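Local coordinates for protein rhizobiales Sp. Pch2 (Marine metagenome, PDB 6PB3) that is a TRIP13/Pch2-like AAA+ ATPase that probably remodels HORMA domain proteins and thereby regulates cGAS-like enzymes in immunity against bacteriophages, at residues A254-A259 with Y264-S269; S85-L90 with I221-P226. All blocks are in the same frame, centred on the assembly; numbering follows the deposited sequence.

Overall arrangement
Two contacts follow one another along the chain, neither nested nor crossed. Interaction 2 closes a long loop: residues 85-90, entering the helix after strand 76-81, meet residues 221-226 at the end of strand 219-223, about 130 residues on, so the Walker A-like loop is packed against the strand that is outermost in this chain's sheet on that side. Interaction 1 opens only afterwards and is local, joining residues 254-259 to 264-269 across a short, partly disordered connection between helices 246-255 and 268-283. Their centres lie about 15 Å apart, yet they meet: Arg225 NH1 reaches Gly265 O at 2.9 Å, a probable hydrogen bond. Residues 224-226 thus link the sheet to the C-terminal helices.

Interaction 1: residues A254-A259 with Y264-S269; sequences AATGPA and YGFTFS
Thr256 and Phe266 pair backbone to backbone and side chain to ring in a helix-loop-helix connection of the C-terminal helical part of this AAA+ protein, where the end of helix 246-255 meets the residues leading into helix 268-283. The two sides of the connection are drawn together by one hydrogen bond, from Phe266 N to Thr256 O at 2.8 Å, almost straight at the hydrogen (177°). Next to it the chains run close: Gly265 CA lies 3.6 Å from Pro258 N, and the Pro258 ring rests with its CB against the Tyr264-Gly265 peptide.

Thr256 is shared between two jobs. Its OG1, held between the backbone N and the carbonyl carbon (chi1 57°), turns back to the carbonyl oxygens of Leu252 and Val253, a polar atom satisfied by carbonyls of the last turn of helix 246-255, while the methyl is left to face the aromatic ring. Leu271 of helix 268-283 also touches both Thr256 and Phe266, and Thr267 begins that helix as its N-cap, with OG1 accepting from Asp270 N. The ring is met from above: Thr256 CG2 stands 3.8 Å from the Phe266 centroid, only 9° off the ring normal, a CH-pi contact over its centre.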
loop_
_atom_site.group_PDB
_atom_site.type_symbol
_atom_site.label_atom_id
_atom_site.label_comp_id
_atom_site.label_asym_id
_atom_site.label_seq_id
_atom_site.Cartn_x
_atom_site.Cartn_y
_atom_site.Cartn_z
ATOM N N ALA A 254 -9.411 -30.811 13.687
ATOM C CA ALA A 254 -9.758 -29.580 14.387
ATOM C C ALA A 254 -8.533 -28.700 14.602
ATOM O O ALA A 254 -8.613 -27.471 14.470
ATOM C CB ALA A 254 -10.437 -29.904 15.721
ATOM N N ALA A 255 -7.389 -29.307 14.925
ATOM C CA ALA A 255 -6.188 -28.523 15.176
ATOM C C ALA A 255 -5.667 -27.849 13.918
ATOM O O ALA A 255 -4.923 -26.870 14.020
ATOM C CB ALA A 255 -5.098 -29.407 15.785
ATOM N N THR A 256 -6.040 -28.331 12.740
ATOM C CA THR A 256 -5.553 -27.728 11.510
ATOM C C THR A 256 -6.594 -26.840 10.841
ATOM O O THR A 256 -6.329 -26.290 9.761
ATOM C CB THR A 256 -5.062 -28.828 10.559
ATOM O OG1 THR A 256 -6.113 -29.772 10.309
ATOM C CG2 THR A 256 -3.891 -29.552 11.203
ATOM N N GLY A 257 -7.755 -26.661 11.474
ATOM C CA GLY A 257 -8.797 -25.807 10.959
ATOM C C GLY A 257 -8.735 -24.399 11.520
ATOM O O GLY A 257 -7.869 -24.064 12.334
ATOM N N PRO A 258 -9.664 -23.541 11.086
ATOM C CA PRO A 258 -9.623 -22.135 11.524
ATOM C C PRO A 258 -9.921 -21.936 13.004
ATOM O O PRO A 258 -9.349 -21.020 13.610
ATOM C CB PRO A 258 -10.678 -21.462 10.634
ATOM C CG PRO A 258 -11.563 -22.576 10.166
ATOM C CD PRO A 258 -10.683 -23.777 10.050
ATOM N N ALA A 259 -10.791 -22.752 13.598
ATOM C CA ALA A 259 -11.123 -22.663 15.027
ATOM C C ALA A 259 -11.561 -21.261 15.454
ATOM O O ALA A 259 -12.356 -20.610 14.776
ATOM C CB ALA A 259 -9.937 -23.119 15.876
ATOM N N TYR A 264 -8.265 -18.497 10.117
ATOM C CA TYR A 264 -7.992 -19.250 8.902
ATOM C C TYR A 264 -7.302 -20.559 9.270
ATOM O O TYR A 264 -6.581 -20.638 10.266
ATOM C CB TYR A 264 -7.121 -18.437 7.929
ATOM C CG TYR A 264 -5.915 -17.800 8.589
ATOM C CD1 TYR A 264 -4.754 -18.535 8.809
ATOM C CD2 TYR A 264 -5.931 -16.466 8.992
ATOM C CE1 TYR A 264 -3.651 -17.966 9.411
ATOM C CE2 TYR A 264 -4.825 -15.889 9.598
ATOM C CZ TYR A 264 -3.688 -16.647 9.805
ATOM O OH TYR A 264 -2.580 -16.091 10.403
ATOM N N GLY A 265 -7.532 -21.597 8.473
ATOM C CA GLY A 265 -6.957 -22.903 8.730
ATOM C C GLY A 265 -5.676 -23.150 7.948
ATOM O O GLY A 265 -5.136 -22.267 7.281
ATOM N N PHE A 266 -5.177 -24.386 8.049
ATOM C CA PHE A 266 -4.005 -24.781 7.276
ATOM C C PHE A 266 -4.300 -24.729 5.777
ATOM O O PHE A 266 -5.411 -25.020 5.325
ATOM C CB PHE A 266 -3.562 -26.204 7.637
ATOM C CG PHE A 266 -2.770 -26.318 8.913
ATOM C CD1 PHE A 266 -3.102 -25.581 10.025
ATOM C CD2 PHE A 266 -1.706 -27.206 8.996
ATOM C CE1 PHE A 266 -2.376 -25.714 11.211
ATOM C CE2 PHE A 266 -0.983 -27.343 10.160
ATOM C CZ PHE A 266 -1.313 -26.590 11.274
ATOM N N THR A 267 -3.284 -24.367 4.998
ATOM C CA THR A 267 -3.328 -24.607 3.568
ATOM C C THR A 267 -3.036 -26.080 3.287
ATOM O O THR A 267 -2.713 -26.858 4.189
ATOM C CB THR A 267 -2.318 -23.723 2.830
ATOM O OG1 THR A 267 -0.983 -24.108 3.178
ATOM C CG2 THR A 267 -2.498 -22.237 3.196
ATOM N N PHE A 268 -3.185 -26.463 2.013
ATOM C CA PHE A 268 -2.765 -27.792 1.576
ATOM C C PHE A 268 -1.264 -27.963 1.765
ATOM O O PHE A 268 -0.793 -29.030 2.175
ATOM C CB PHE A 268 -3.142 -28.013 0.097
ATOM C CG PHE A 268 -4.604 -28.403 -0.139
ATOM C CD1 PHE A 268 -5.071 -29.660 0.225
ATOM C CD2 PHE A 268 -5.478 -27.522 -0.756
ATOM C CE1 PHE A 268 -6.403 -30.028 -0.017
ATOM C CE2 PHE A 268 -6.825 -27.886 -1.011
ATOM C CZ PHE A 268 -7.279 -29.142 -0.628
ATOM N N SER A 269 -0.498 -26.920 1.444
ATOM C CA SER A 269 0.940 -26.912 1.704
ATOM C C SER A 269 1.256 -27.115 3.180
ATOM O O SER A 269 2.157 -27.890 3.525
ATOM C CB SER A 269 1.538 -25.595 1.226
ATOM O OG SER A 269 2.928 -25.603 1.441
#

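Interaction 2: residues S85-L90 with I221-P226; sequences SGKTEL and ITFDRP. With SO4 (sulfate ion), chain B.
The P-loop of this AAA+ ATPase, judged by its Walker A-like sequence and its strand-loop-helix shape, carries a sulfate on one side and packs against strand 219-223 on the other. Phe223 is the hub of the packing. Lys87 CG lies over the centre of its ring, 3.6 Å from the centroid and 13° off the normal, a CH-pi contact; Leu90 CD2 comes to the ring edge in plane, 3.8 Å from Phe223 CZ. Ser85 CB meets Phe223 CB, while its OG bonds to Asp82 O. His35 also meets the Phe223 ring, and backbone bonds to Ala80 and Asp82 tie Phe223 to the end of strand 76-81 and the start of the loop.

The same lysine also reaches the anion. Lys87 N bonds to sulfate O4 and Gly86 N to sulfate O3, each at 3.0 Å, and a further, weak bond to O4 comes from Ser85 N. Sulfate O2 is gripped twice by one residue, from Thr88 N at 2.9 Å and from Thr88 OG1 at 2.7 Å. The Lys87 chain bends at chi3 (-86°) and chi4 (78°), which swings NZ away from Phe223 and back to O4, a weak bond of 3.2 Å. Gly84 N adds another amide.

Backbone amides of the loop and of the first turn of helix 87-93, the Thr88 hydroxyl and, weakly, the Lys87 side chain thus converge on one tetrahedral anion, much as P-loops hold a nucleotide phosphate. The sulfate probably came from the crystallisation liquor, and its position is consistent with that of such a phosphate. Because Lys87 lends its aliphatic part to Phe223 and, weakly, its NZ to the anion, sheet packing and anion binding meet in one side chain.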
loop_
_atom_site.group_PDB
_atom_site.type_symbol
_atom_site.label_atom_id
_atom_site.label_comp_id
_atom_site.label_asym_id
_atom_site.label_seq_id
_atom_site.Cartn_x
_atom_site.Cartn_y
_atom_site.Cartn_z
ATOM N N SER A 85 -0.333 -26.323 -3.372
ATOM C CA SER A 85 -1.531 -27.134 -3.237
ATOM C C SER A 85 -1.506 -28.388 -4.104
ATOM O O SER A 85 -2.351 -29.264 -3.903
ATOM C CB SER A 85 -2.766 -26.310 -3.608
ATOM O OG SER A 85 -2.840 -25.135 -2.832
ATOM N N GLY A 86 -0.579 -28.496 -5.054
ATOM C CA GLY A 86 -0.587 -29.594 -6.011
ATOM C C GLY A 86 -1.207 -29.272 -7.357
ATOM O O GLY A 86 -1.450 -30.200 -8.155
ATOM N N LYS A 87 -1.466 -27.993 -7.636
ATOM C CA LYS A 87 -2.086 -27.599 -8.903
ATOM C C LYS A 87 -1.277 -28.097 -10.090
ATOM O O LYS A 87 -1.824 -28.698 -11.025
ATOM C CB LYS A 87 -2.220 -26.072 -8.971
ATOM C CG LYS A 87 -3.118 -25.446 -7.916
ATOM C CD LYS A 87 -3.262 -23.941 -8.150
ATOM C CE LYS A 87 -2.121 -23.136 -7.499
ATOM N NZ LYS A 87 -0.847 -23.154 -8.255
ATOM N N THR A 88 0.028 -27.811 -10.086
ATOM C CA THR A 88 0.895 -28.215 -11.187
ATOM C C THR A 88 0.959 -29.731 -11.295
ATOM O O THR A 88 0.843 -30.299 -12.389
ATOM C CB THR A 88 2.295 -27.635 -10.968
ATOM O OG1 THR A 88 2.189 -26.226 -10.728
ATOM C CG2 THR A 88 3.194 -27.895 -12.176
ATOM N N GLU A 89 1.158 -30.402 -10.159
ATOM C CA GLU A 89 1.231 -31.854 -10.166
ATOM C C GLU A 89 -0.080 -32.451 -10.656
ATOM O O GLU A 89 -0.084 -33.449 -11.384
ATOM C CB GLU A 89 1.587 -32.362 -8.768
ATOM C CG GLU A 89 1.633 -33.872 -8.643
ATOM C CD GLU A 89 2.967 -34.457 -9.055
ATOM O OE1 GLU A 89 3.760 -33.745 -9.713
ATOM O OE2 GLU A 89 3.220 -35.633 -8.714
ATOM N N LEU A 90 -1.205 -31.829 -10.301
ATOM C CA LEU A 90 -2.484 -32.291 -10.833
ATOM C C LEU A 90 -2.564 -32.073 -12.341
ATOM O O LEU A 90 -2.955 -32.977 -13.090
ATOM C CB LEU A 90 -3.633 -31.576 -10.119
ATOM C CG LEU A 90 -5.034 -31.956 -10.590
ATOM C CD1 LEU A 90 -5.303 -33.446 -10.301
ATOM C CD2 LEU A 90 -6.070 -31.095 -9.919
ATOM N N ILE A 221 -11.124 -23.592 -11.476
ATOM C CA ILE A 221 -11.127 -24.552 -10.373
ATOM C C ILE A 221 -10.208 -24.001 -9.306
ATOM O O ILE A 221 -9.022 -23.752 -9.569
ATOM C CB ILE A 221 -10.668 -25.949 -10.817
ATOM C CG1 ILE A 221 -11.623 -26.533 -11.862
ATOM C CG2 ILE A 221 -10.535 -26.927 -9.593
ATOM C CD1 ILE A 221 -11.049 -27.827 -12.498
ATOM N N THR A 222 -10.736 -23.821 -8.103
ATOM C CA THR A 222 -10.007 -23.082 -7.091
ATOM C C THR A 222 -9.430 -24.016 -6.036
ATOM O O THR A 222 -10.070 -24.994 -5.632
ATOM C CB THR A 222 -10.897 -22.013 -6.449
ATOM O OG1 THR A 222 -12.090 -22.613 -5.925
ATOM C CG2 THR A 222 -11.288 -20.963 -7.513
ATOM N N PHE A 223 -8.212 -23.688 -5.600
ATOM C CA PHE A 223 -7.443 -24.407 -4.594
ATOM C C PHE A 223 -7.227 -23.422 -3.451
ATOM O O PHE A 223 -6.251 -22.667 -3.416
ATOM C CB PHE A 223 -6.112 -24.919 -5.159
ATOM C CG PHE A 223 -6.269 -25.858 -6.323
ATOM C CD1 PHE A 223 -6.733 -25.397 -7.541
ATOM C CD2 PHE A 223 -5.967 -27.206 -6.194
ATOM C CE1 PHE A 223 -6.904 -26.263 -8.613
ATOM C CE2 PHE A 223 -6.127 -28.079 -7.267
ATOM C CZ PHE A 223 -6.584 -27.608 -8.475
ATOM N N ASP A 224 -8.151 -23.413 -2.523
ATOM C CA ASP A 224 -7.973 -22.638 -1.318
ATOM C C ASP A 224 -7.852 -23.606 -0.157
ATOM O O ASP A 224 -7.654 -24.815 -0.348
ATOM C CB ASP A 224 -9.107 -21.626 -1.136
ATOM C CG ASP A 224 -10.440 -22.149 -1.609
ATOM O OD1 ASP A 224 -10.820 -23.258 -1.188
ATOM O OD2 ASP A 224 -11.115 -21.440 -2.392
ATOM N N ARG A 225 -7.954 -23.067 1.048
ATOM C CA ARG A 225 -7.594 -23.818 2.237
ATOM C C ARG A 225 -8.538 -25.007 2.404
ATOM O O ARG A 225 -9.755 -24.847 2.273
ATOM C CB ARG A 225 -7.624 -22.875 3.440
ATOM C CG ARG A 225 -6.598 -21.739 3.264
ATOM C CD ARG A 225 -6.433 -20.782 4.447
ATOM N NE ARG A 225 -5.493 -19.715 4.089
ATOM C CZ ARG A 225 -4.311 -19.502 4.665
ATOM N NH1 ARG A 225 -3.902 -20.258 5.675
ATOM N NH2 ARG A 225 -3.537 -18.512 4.237
ATOM N N PRO A 226 -8.021 -26.211 2.643
ATOM C CA PRO A 226 -8.896 -27.386 2.710
ATOM C C PRO A 226 -9.907 -27.257 3.832
ATOM O O PRO A 226 -9.595 -26.779 4.929
ATOM C CB PRO A 226 -7.916 -28.543 2.964
ATOM C CG PRO A 226 -6.716 -27.905 3.527
ATOM C CD PRO A 226 -6.615 -26.577 2.829
HETATM S S SO4 B . 1.174 -25.755 -6.771
HETATM O O1 SO4 B . 1.965 -24.556 -6.483
HETATM O O2 SO4 B . 1.267 -25.994 -8.207
HETATM O O3 SO4 B . 1.748 -26.913 -6.047
HETATM O O4 SO4 B . -0.197 -25.592 -6.293
#